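Local coordinates for protein alpha-rhamnosidase (Dictyoglomus thermophilum, PDB 6I60) that probably hydrolyses terminal non-reducing alpha-L-rhamnose residues of alpha-L-rhamnosides, as expected of an alpha-L-rhamnosidase, at residues A[835-840]-A[869-874]; A[847-852]-A[886-891]; A[897-902]-A[925-930]. All blocks are in the same frame, centred on the assembly; numbering follows the deposited sequence.

Contact 1 of 3, residues A[835-840]-A[869-874]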
loop_
_atom_site.group_PDB
_atom_site.type_symbol
_atom_site.label_atom_id
_atom_site.label_comp_id
_atom_site.label_asym_id
_atom_site.label_seq_id
_atom_site.Cartn_x
_atom_site.Cartn_y
_atom_site.Cartn_z
ATOM N N ALA A 835 -5.009 0.627 21.992
ATOM C CA ALA A 835 -6.331 1.213 21.799
ATOM C C ALA A 835 -7.418 0.180 22.069
ATOM O O ALA A 835 -8.282 0.376 22.934
ATOM C CB ALA A 835 -6.451 1.777 20.384
ATOM N N GLY A 836 -7.389 -0.932 21.337
ATOM C CA GLY A 836 -8.228 -2.069 21.654
ATOM C C GLY A 836 -9.388 -2.323 20.714
ATOM O O GLY A 836 -10.467 -2.717 21.163
ATOM N N VAL A 837 -9.191 -2.114 19.415
ATOM C CA VAL A 837 -10.216 -2.393 18.416
ATOM C C VAL A 837 -9.651 -3.404 17.424
ATOM O O VAL A 837 -8.658 -3.128 16.740
ATOM C CB VAL A 837 -10.700 -1.115 17.709
ATOM C CG1 VAL A 837 -9.525 -0.254 17.254
ATOM C CG2 VAL A 837 -11.609 -1.469 16.540
ATOM N N ARG A 838 -10.269 -4.582 17.365
ATOM C CA ARG A 838 -9.835 -5.652 16.482
ATOM C C ARG A 838 -11.039 -6.231 15.754
ATOM O O ARG A 838 -12.189 -6.039 16.157
ATOM C CB ARG A 838 -9.112 -6.774 17.243
ATOM C CG ARG A 838 -8.574 -6.372 18.602
ATOM C CD ARG A 838 -7.709 -7.468 19.197
ATOM N NE ARG A 838 -8.414 -8.744 19.268
ATOM C CZ ARG A 838 -8.822 -9.311 20.399
ATOM N NH1 ARG A 838 -8.598 -8.715 21.564
ATOM N NH2 ARG A 838 -9.454 -10.476 20.368
ATOM N N VAL A 839 -10.759 -6.955 14.677
ATOM C CA VAL A 839 -11.812 -7.566 13.876
ATOM C C VAL A 839 -12.279 -8.845 14.559
ATOM O O VAL A 839 -11.472 -9.728 14.874
ATOM C CB VAL A 839 -11.320 -7.835 12.444
ATOM C CG1 VAL A 839 -9.961 -8.522 12.459
ATOM C CG2 VAL A 839 -12.331 -8.665 11.683
ATOM N N GLY A 840 -13.583 -8.939 14.808
ATOM C CA GLY A 840 -14.157 -10.124 15.414
ATOM C C GLY A 840 -14.667 -11.097 14.375
ATOM O O GLY A 840 -14.533 -12.315 14.525
ATOM N N GLY A 869 -18.156 1.652 7.670
ATOM C CA GLY A 869 -18.326 2.982 8.219
ATOM C C GLY A 869 -17.280 3.339 9.256
ATOM O O GLY A 869 -16.152 2.839 9.207
ATOM N N GLU A 870 -17.644 4.195 10.206
ATOM C CA GLU A 870 -16.714 4.673 11.217
ATOM C C GLU A 870 -16.711 3.739 12.424
ATOM O O GLU A 870 -17.773 3.391 12.950
ATOM C CB GLU A 870 -17.078 6.093 11.652
ATOM C CG GLU A 870 -16.303 7.180 10.933
ATOM C CD GLU A 870 -16.123 8.419 11.785
ATOM O OE1 GLU A 870 -15.876 9.504 11.218
ATOM O OE2 GLU A 870 -16.230 8.306 13.025
ATOM N N VAL A 871 -15.515 3.342 12.853
ATOM C CA VAL A 871 -15.314 2.534 14.050
ATOM C C VAL A 871 -14.395 3.310 14.984
ATOM O O VAL A 871 -13.319 3.759 14.569
ATOM C CB VAL A 871 -14.717 1.154 13.716
ATOM C CG1 VAL A 871 -14.505 0.343 14.987
ATOM C CG2 VAL A 871 -15.615 0.404 12.742
ATOM N N GLU A 872 -14.812 3.467 16.239
ATOM C CA GLU A 872 -14.081 4.299 17.184
ATOM C C GLU A 872 -14.026 3.627 18.548
ATOM O O GLU A 872 -14.967 2.948 18.964
ATOM C CB GLU A 872 -14.722 5.688 17.314
ATOM C CG GLU A 872 -13.829 6.731 17.965
ATOM C CD GLU A 872 -14.417 8.125 17.890
ATOM O OE1 GLU A 872 -14.243 8.789 16.846
ATOM O OE2 GLU A 872 -15.052 8.557 18.877
ATOM N N ILE A 873 -12.905 3.827 19.241
ATOM C CA ILE A 873 -12.734 3.377 20.619
ATOM C C ILE A 873 -11.992 4.464 21.388
ATOM O O ILE A 873 -11.020 5.036 20.888
ATOM C CB ILE A 873 -11.980 2.033 20.704
ATOM C CG1 ILE A 873 -11.855 1.582 22.162
ATOM C CG2 ILE A 873 -10.609 2.126 20.043
ATOM C CD1 ILE A 873 -12.011 0.090 22.357
ATOM N N ASN A 874 -12.473 4.769 22.591
ATOM C CA ASN A 874 -11.841 5.735 23.478
ATOM C C ASN A 874 -11.907 5.196 24.895
ATOM O O ASN A 874 -12.932 4.641 25.299
ATOM C CB ASN A 874 -12.530 7.107 23.430
ATOM C CG ASN A 874 -12.738 7.616 22.019
ATOM O OD1 ASN A 874 -11.958 8.425 21.522
ATOM N ND2 ASN A 874 -13.805 7.160 21.373
#

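Contact 2 of 3, residues A[847-852]-A[886-891]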
loop_
_atom_site.group_PDB
_atom_site.type_symbol
_atom_site.label_atom_id
_atom_site.label_comp_id
_atom_site.label_asym_id
_atom_site.label_seq_id
_atom_site.Cartn_x
_atom_site.Cartn_y
_atom_site.Cartn_z
ATOM N N ILE A 847 -17.149 -6.382 15.899
ATOM C CA ILE A 847 -16.003 -5.622 16.378
ATOM C C ILE A 847 -15.767 -5.972 17.838
ATOM O O ILE A 847 -16.715 -6.063 18.627
ATOM C CB ILE A 847 -16.222 -4.107 16.201
ATOM C CG1 ILE A 847 -16.854 -3.817 14.838
ATOM C CG2 ILE A 847 -14.910 -3.352 16.360
ATOM C CD1 ILE A 847 -17.245 -2.376 14.649
ATOM N N ILE A 848 -14.503 -6.176 18.196
ATOM C CA ILE A 848 -14.104 -6.478 19.566
ATOM C C ILE A 848 -13.437 -5.232 20.133
ATOM O O ILE A 848 -12.362 -4.827 19.674
ATOM C CB ILE A 848 -13.168 -7.691 19.637
ATOM C CG1 ILE A 848 -13.777 -8.879 18.893
ATOM C CG2 ILE A 848 -12.889 -8.062 21.083
ATOM C CD1 ILE A 848 -12.926 -10.126 18.937
ATOM N N PHE A 849 -14.077 -4.620 21.128
ATOM C CA PHE A 849 -13.543 -3.443 21.813
ATOM C C PHE A 849 -12.926 -3.917 23.126
ATOM O O PHE A 849 -13.589 -3.971 24.161
ATOM C CB PHE A 849 -14.635 -2.404 22.048
ATOM C CG PHE A 849 -15.247 -1.863 20.786
ATOM C CD1 PHE A 849 -14.633 -0.835 20.088
ATOM C CD2 PHE A 849 -16.441 -2.374 20.303
ATOM C CE1 PHE A 849 -15.196 -0.332 18.929
ATOM C CE2 PHE A 849 -17.008 -1.875 19.144
ATOM C CZ PHE A 849 -16.384 -0.851 18.457
ATOM N N GLU A 850 -11.637 -4.262 23.081
ATOM C CA GLU A 850 -10.915 -4.794 24.237
ATOM C C GLU A 850 -9.696 -3.926 24.516
ATOM O O GLU A 850 -8.591 -4.214 24.027
ATOM C CB GLU A 850 -10.510 -6.247 24.006
ATOM C CG GLU A 850 -9.858 -6.908 25.204
ATOM C CD GLU A 850 -9.245 -8.247 24.861
ATOM O OE1 GLU A 850 -9.996 -9.157 24.450
ATOM O OE2 GLU A 850 -8.012 -8.388 24.997
ATOM N N PRO A 851 -9.842 -2.863 25.301
ATOM C CA PRO A 851 -8.693 -2.010 25.613
ATOM C C PRO A 851 -7.767 -2.659 26.626
ATOM O O PRO A 851 -8.173 -3.493 27.438
ATOM C CB PRO A 851 -9.341 -0.747 26.191
ATOM C CG PRO A 851 -10.612 -1.234 26.796
ATOM C CD PRO A 851 -11.081 -2.385 25.940
ATOM N N HIS A 852 -6.498 -2.261 26.564
ATOM C CA HIS A 852 -5.458 -2.782 27.449
ATOM C C HIS A 852 -4.737 -1.609 28.096
ATOM O O HIS A 852 -3.692 -1.160 27.606
ATOM C CB HIS A 852 -4.481 -3.678 26.688
ATOM C CG HIS A 852 -5.052 -5.012 26.315
ATOM N ND1 HIS A 852 -4.550 -6.198 26.804
ATOM C CD2 HIS A 852 -6.085 -5.345 25.506
ATOM C CE1 HIS A 852 -5.247 -7.205 26.309
ATOM N NE2 HIS A 852 -6.186 -6.715 25.520
ATOM N N ILE A 886 -17.365 3.902 22.645
ATOM C CA ILE A 886 -17.207 3.171 21.396
ATOM C C ILE A 886 -18.247 3.659 20.397
ATOM O O ILE A 886 -19.252 4.281 20.753
ATOM C CB ILE A 886 -17.322 1.645 21.592
ATOM C CG1 ILE A 886 -18.757 1.262 21.960
ATOM C CG2 ILE A 886 -16.343 1.166 22.653
ATOM C CD1 ILE A 886 -19.083 -0.196 21.709
ATOM N N SER A 887 -17.985 3.371 19.124
ATOM C CA SER A 887 -18.899 3.710 18.041
ATOM C C SER A 887 -18.949 2.543 17.070
ATOM O O SER A 887 -17.912 2.115 16.555
ATOM C CB SER A 887 -18.460 4.992 17.329
ATOM O OG SER A 887 -18.867 6.136 18.060
ATOM N N VAL A 888 -20.150 2.025 16.829
ATOM C CA VAL A 888 -20.368 0.897 15.936
ATOM C C VAL A 888 -21.250 1.381 14.784
ATOM O O VAL A 888 -22.321 1.927 15.038
ATOM C CB VAL A 888 -21.026 -0.300 16.641
ATOM C CG1 VAL A 888 -21.023 -1.524 15.734
ATOM C CG2 VAL A 888 -20.316 -0.593 17.956
ATOM N N PRO A 889 -20.845 1.197 13.532
ATOM C CA PRO A 889 -21.695 1.605 12.409
ATOM C C PRO A 889 -22.820 0.603 12.185
ATOM O O PRO A 889 -22.864 -0.478 12.774
ATOM C CB PRO A 889 -20.720 1.627 11.230
ATOM C CG PRO A 889 -19.717 0.574 11.571
ATOM C CD PRO A 889 -19.600 0.545 13.082
ATOM N N VAL A 890 -23.744 0.989 11.304
ATOM C CA VAL A 890 -24.884 0.135 10.993
ATOM C C VAL A 890 -24.414 -1.094 10.207
ATOM O O VAL A 890 -23.444 -1.036 9.439
ATOM C CB VAL A 890 -25.953 0.926 10.215
ATOM C CG1 VAL A 890 -27.287 0.213 10.252
ATOM C CG2 VAL A 890 -26.111 2.331 10.787
ATOM N N ASN A 891 -25.115 -2.217 10.409
ATOM C CA ASN A 891 -24.751 -3.528 9.851
ATOM C C ASN A 891 -23.477 -4.071 10.500
ATOM O O ASN A 891 -22.657 -4.718 9.848
ATOM C CB ASN A 891 -24.605 -3.492 8.326
ATOM C CG ASN A 891 -24.915 -4.825 7.683
ATOM O OD1 ASN A 891 -25.997 -5.381 7.881
ATOM N ND2 ASN A 891 -23.972 -5.348 6.910
#

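Contact 3 of 3, residues A[897-902]-A[925-930]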
loop_
_atom_site.group_PDB
_atom_site.type_symbol
_atom_site.label_atom_id
_atom_site.label_comp_id
_atom_site.label_asym_id
_atom_site.label_seq_id
_atom_site.Cartn_x
_atom_site.Cartn_y
_atom_site.Cartn_z
ATOM N N HIS A 897 -15.148 -5.480 25.893
ATOM C CA HIS A 897 -14.416 -6.259 26.891
ATOM C C HIS A 897 -13.868 -5.280 27.924
ATOM O O HIS A 897 -12.713 -4.854 27.848
ATOM C CB HIS A 897 -13.292 -7.089 26.248
ATOM C CG HIS A 897 -13.780 -8.269 25.466
ATOM N ND1 HIS A 897 -12.925 -9.207 24.928
ATOM C CD2 HIS A 897 -15.030 -8.662 25.130
ATOM C CE1 HIS A 897 -13.629 -10.128 24.294
ATOM N NE2 HIS A 897 -14.909 -9.820 24.401
ATOM N N VAL A 898 -14.706 -4.920 28.890
ATOM C CA VAL A 898 -14.307 -4.008 29.957
ATOM C C VAL A 898 -13.392 -4.759 30.918
ATOM O O VAL A 898 -13.817 -5.749 31.530
ATOM C CB VAL A 898 -15.531 -3.426 30.683
ATOM C CG1 VAL A 898 -15.106 -2.329 31.640
ATOM C CG2 VAL A 898 -16.546 -2.898 29.679
ATOM N N PRO A 899 -12.138 -4.337 31.079
ATOM C CA PRO A 899 -11.237 -5.040 32.001
ATOM C C PRO A 899 -11.564 -4.727 33.453
ATOM O O PRO A 899 -11.792 -3.574 33.830
ATOM C CB PRO A 899 -9.852 -4.505 31.618
ATOM C CG PRO A 899 -10.121 -3.146 31.060
ATOM C CD PRO A 899 -11.482 -3.199 30.413
ATOM N N LYS A 900 -11.586 -5.776 34.274
ATOM C CA LYS A 900 -11.896 -5.645 35.697
ATOM C C LYS A 900 -10.608 -5.308 36.435
ATOM O O LYS A 900 -9.827 -6.187 36.804
ATOM C CB LYS A 900 -12.537 -6.921 36.231
ATOM C CG LYS A 900 -13.480 -7.604 35.255
ATOM C CD LYS A 900 -14.425 -8.548 35.976
ATOM C CE LYS A 900 -13.763 -9.888 36.248
ATOM N NZ LYS A 900 -14.766 -10.941 36.566
ATOM N N LEU A 901 -10.380 -4.015 36.650
ATOM C CA LEU A 901 -9.205 -3.538 37.366
ATOM C C LEU A 901 -9.487 -3.237 38.833
ATOM O O LEU A 901 -8.577 -2.808 39.549
ATOM C CB LEU A 901 -8.640 -2.285 36.685
ATOM C CG LEU A 901 -8.657 -2.277 35.155
ATOM C CD1 LEU A 901 -8.454 -0.868 34.621
ATOM C CD2 LEU A 901 -7.606 -3.225 34.591
ATOM N N PHE A 902 -10.715 -3.457 39.295
ATOM C CA PHE A 902 -11.114 -3.133 40.656
ATOM C C PHE A 902 -11.830 -4.319 41.286
ATOM O O PHE A 902 -12.523 -5.079 40.604
ATOM C CB PHE A 902 -12.027 -1.900 40.691
ATOM C CG PHE A 902 -11.536 -0.756 39.851
ATOM C CD1 PHE A 902 -10.286 -0.199 40.073
ATOM C CD2 PHE A 902 -12.329 -0.231 38.842
ATOM C CE1 PHE A 902 -9.835 0.858 39.303
ATOM C CE2 PHE A 902 -11.882 0.827 38.070
ATOM C CZ PHE A 902 -10.635 1.371 38.301
ATOM N N GLU A 925 -13.808 -13.789 34.474
ATOM C CA GLU A 925 -12.860 -13.578 35.564
ATOM C C GLU A 925 -11.751 -12.588 35.212
ATOM O O GLU A 925 -10.846 -12.379 36.029
ATOM C CB GLU A 925 -12.226 -14.893 36.044
ATOM C CG GLU A 925 -13.240 -15.996 36.380
ATOM C CD GLU A 925 -14.518 -15.456 37.002
ATOM O OE1 GLU A 925 -15.614 -15.747 36.473
ATOM O OE2 GLU A 925 -14.426 -14.740 38.022
ATOM N N LYS A 926 -11.786 -11.968 34.030
ATOM C CA LYS A 926 -10.777 -10.984 33.647
ATOM C C LYS A 926 -11.435 -9.772 33.000
ATOM O O LYS A 926 -10.940 -8.646 33.126
ATOM C CB LYS A 926 -9.738 -11.595 32.702
ATOM C CG LYS A 926 -8.433 -11.997 33.379
ATOM C CD LYS A 926 -7.256 -11.923 32.409
ATOM C CE LYS A 926 -5.931 -12.000 33.153
ATOM N NZ LYS A 926 -4.950 -10.998 32.656
ATOM N N TYR A 927 -12.553 -9.988 32.311
ATOM C CA TYR A 927 -13.262 -8.927 31.617
ATOM C C TYR A 927 -14.744 -8.961 31.975
ATOM O O TYR A 927 -15.249 -9.921 32.563
ATOM C CB TYR A 927 -13.095 -9.045 30.095
ATOM C CG TYR A 927 -11.681 -8.834 29.602
ATOM C CD1 TYR A 927 -11.152 -7.556 29.469
ATOM C CD2 TYR A 927 -10.879 -9.914 29.260
ATOM C CE1 TYR A 927 -9.860 -7.361 29.014
ATOM C CE2 TYR A 927 -9.588 -9.730 28.804
ATOM C CZ TYR A 927 -9.084 -8.454 28.683
ATOM O OH TYR A 927 -7.797 -8.278 28.227
ATOM N N ILE A 928 -15.434 -7.882 31.614
ATOM C CA ILE A 928 -16.891 -7.810 31.649
ATOM C C ILE A 928 -17.363 -7.646 30.211
ATOM O O ILE A 928 -16.980 -6.684 29.531
ATOM C CB ILE A 928 -17.395 -6.659 32.535
ATOM C CG1 ILE A 928 -17.355 -7.068 34.010
ATOM C CG2 ILE A 928 -18.807 -6.250 32.138
ATOM C CD1 ILE A 928 -18.525 -7.934 34.444
ATOM N N VAL A 929 -18.179 -8.584 29.746
ATOM C CA VAL A 929 -18.568 -8.653 28.342
ATOM C C VAL A 929 -19.893 -7.931 28.145
ATOM O O VAL A 929 -20.879 -8.214 28.837
ATOM C CB VAL A 929 -18.661 -10.113 27.871
ATOM C CG1 VAL A 929 -19.037 -10.168 26.399
ATOM C CG2 VAL A 929 -17.345 -10.831 28.120
ATOM N N ILE A 930 -19.915 -6.998 27.196
ATOM C CA ILE A 930 -21.119 -6.270 26.813
ATOM C C ILE A 930 -21.277 -6.390 25.304
ATOM O O ILE A 930 -20.320 -6.163 24.556
ATOM C CB ILE A 930 -21.055 -4.788 27.234
ATOM C CG1 ILE A 930 -20.808 -4.666 28.739
ATOM C CG2 ILE A 930 -22.335 -4.066 26.847
ATOM C CD1 ILE A 930 -20.254 -3.321 29.159
#

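Contact 1 of 3, residues A[835-840]-A[869-874]
Val837 and Ile873 turn their side chains toward each other across the gap between two sheets, and their branches slide past one another in opposite directions. Val837 works as a fork. With chi1 at 48°, one methyl, CG1, sits between its own backbone N and carbonyl carbon and meets Ile873 CG2 at 3.8 Å. The other prong, CG2, crosses Val871 obliquely and touches Val871 CG1 at 3.8 Å. Val871 and Ile873, two residues apart on the strand and both directed inward, thus each take one methyl of the same valine.

Ile873 is forked as well. Its CG2 lies against Val837, with Ala835 CB a little farther off at 4.2 Å. Its longer arm leaves anti to the backbone N (chi1 -179°) and carries CD1 to the end of helix 826-835, where CD1 packs against Gly836 O at 3.4 Å and Ala835 O at 3.8 Å. Gly836 is the first residue beyond that helix, with a positive phi of 108°; a beta carbon in this conformation would press on the carbonyl O of Ala835 and lie close to Ile873 CD1. No hydrogen bond links the two segments; van der Waals packing, part of it against backbone carbonyls, joins them.

The alternate residues of strand 869-874 face the other way. There Asn874 ND2 donates to Glu872 OE2 (3.1 Å), reaching the carboxylate on its anti side and out of its plane.

The principle at work is that of a beta sandwich, with two sheets meeting through interlocked aliphatic branches. Helix 826-835 runs directly into strand 837-841 at the margin of one sheet, and Ala835 also rests on Ala862 of strand 859-866. Strand 846-849 lines the gap next door, with Ile847 touching both Val837 and Val871 while Phe849 touches Ile873.

Contact 2 of 3, residues A[847-852]-A[886-891]
Phe849 lays the flat of its ring over Ile886, and following it outward shows how one aromatic can span the gap of a beta sandwich. The first atom, CB, already lies 4.0 Å from Ile886 CG2. With CG anti to the carbonyl carbon (chi1 -62°), the ring is carried out over strand 886-888. Phe849 CG and CD1 then meet the same methyl, Phe849 CD1 lying 3.7 Å from Ile886 CG2, while Phe849 CD2 on the other flank comes to Ile886 CD1. Between them Ile886 CB stands almost exactly over the ring centre, 3.9 Å from the centroid and 9° off the normal, in a CH-pi contact. Farther out, Phe849 CE1 lies against Ile886 CB, and Phe849 CE2 lies between Ile886 CD1 and Val888 CG2, 3.7 Å from the latter. Phe849 CZ ends near the carbonyl Ser887 O at 3.8 Å; this oxygen and Val888 CG2 both approach the ring obliquely.

The opposite face is occupied from the ring's own strand, by Ile847 CG2 offset toward the rim. The ring is therefore held between two isoleucines. Ile847 sends its longer branch the other way along the gap, where CD1 passes Val888 CG1 at 4.0 Å and nears Pro889 CD. The two strands run nearly antiparallel, at 175°, with axes 9.5 Å apart, a spacing of facing sheets and not of paired neighbours.

Ile873 and Val871 of the adjoining strand 869-877 continue this apolar layer. Apart from the carbonyl Ser887 O near CZ, the contact is hydrocarbon against hydrocarbon and pi face, and no hydrogen bond crosses it, so burial of apolar surface probably does most to hold the sheets together here.

Contact 3 of 3, residues A[897-902]-A[925-930]
Val898 and Ile928 form a hydrogen-bonded pair in an antiparallel beta ladder, part of one sheet of the C-terminal beta sandwich. Val898 N donates to Ile928 O at 2.9 Å, and Ile928 N returns a bond to Val898 O at 2.7 Å. Pro899, which lacks an N-H, falls in the non-hydrogen-bonded position opposite Tyr927, where the ladder loses nothing by it. One step on, Lys900 N donates almost straight (179°) to Lys926 O at 3.2 Å.

On the face bearing His897, Pro899 and Tyr927, the phenol ring stands beside Pro899, whose CB meets Tyr927 CE1 at 3.9 Å. The His897 ring lies obliquely to it, with planes at 37°. On the opposite face the side chains of Val898 and Ile930 pass at a slant, Val898 CG2 lying 3.8 Å from Ile930 CD1, and this side packs on Met884, Phe939 and Met941 of the other sheet.

Lys900 runs across Ile928 at about a right angle, its CD 3.8 Å from Ile928 CG1. A bend at chi3 (-82°) then carries NZ over the backbone of Glu925, 3.4 Å from its CA. The carboxylate of Glu925 stays beyond salt-bridge range; NZ instead pairs with Glu923 of the adjoining strand. Replacing Lys900 by an alanine would probably leave Glu923 without this cationic mate and uncover the flank of Ile928.

Farther out, carboxylates hold the imidazole. His897 ND1 is hydrogen-bonded to Glu850 OE1 and NE2 to Glu895 OE2; two carboxylate partners are consistent with a protonated ring, and they would limit its rotation. Tyr927 packs against Glu850 and His852. At the turn into strand 927-930, Asn924 OD1 accepts the N-H of Tyr927.

From the N-terminal side, the chain leaves helix 826-835 and enters strand 837-841, and contact 1 closes a loop when strand 869-877 comes back over that junction. Before this happens strand 846-849 has opened contact 2, which closes only at strand 882-888, so the two loops cross. Both bridge the same pair of sheets, and their centres are 5 Å apart. Contact 3 follows in series, joining 897-902 to 925-930 within one sheet, its centre about 15 Å from that of contact 2. Contact 2 links the other two through probable backbone bonds, Gly836 O to Glu850 N and Phe849 O to His897 N, tying the helix end through strand 846-849 to the central strand 893-899 of the same sheet.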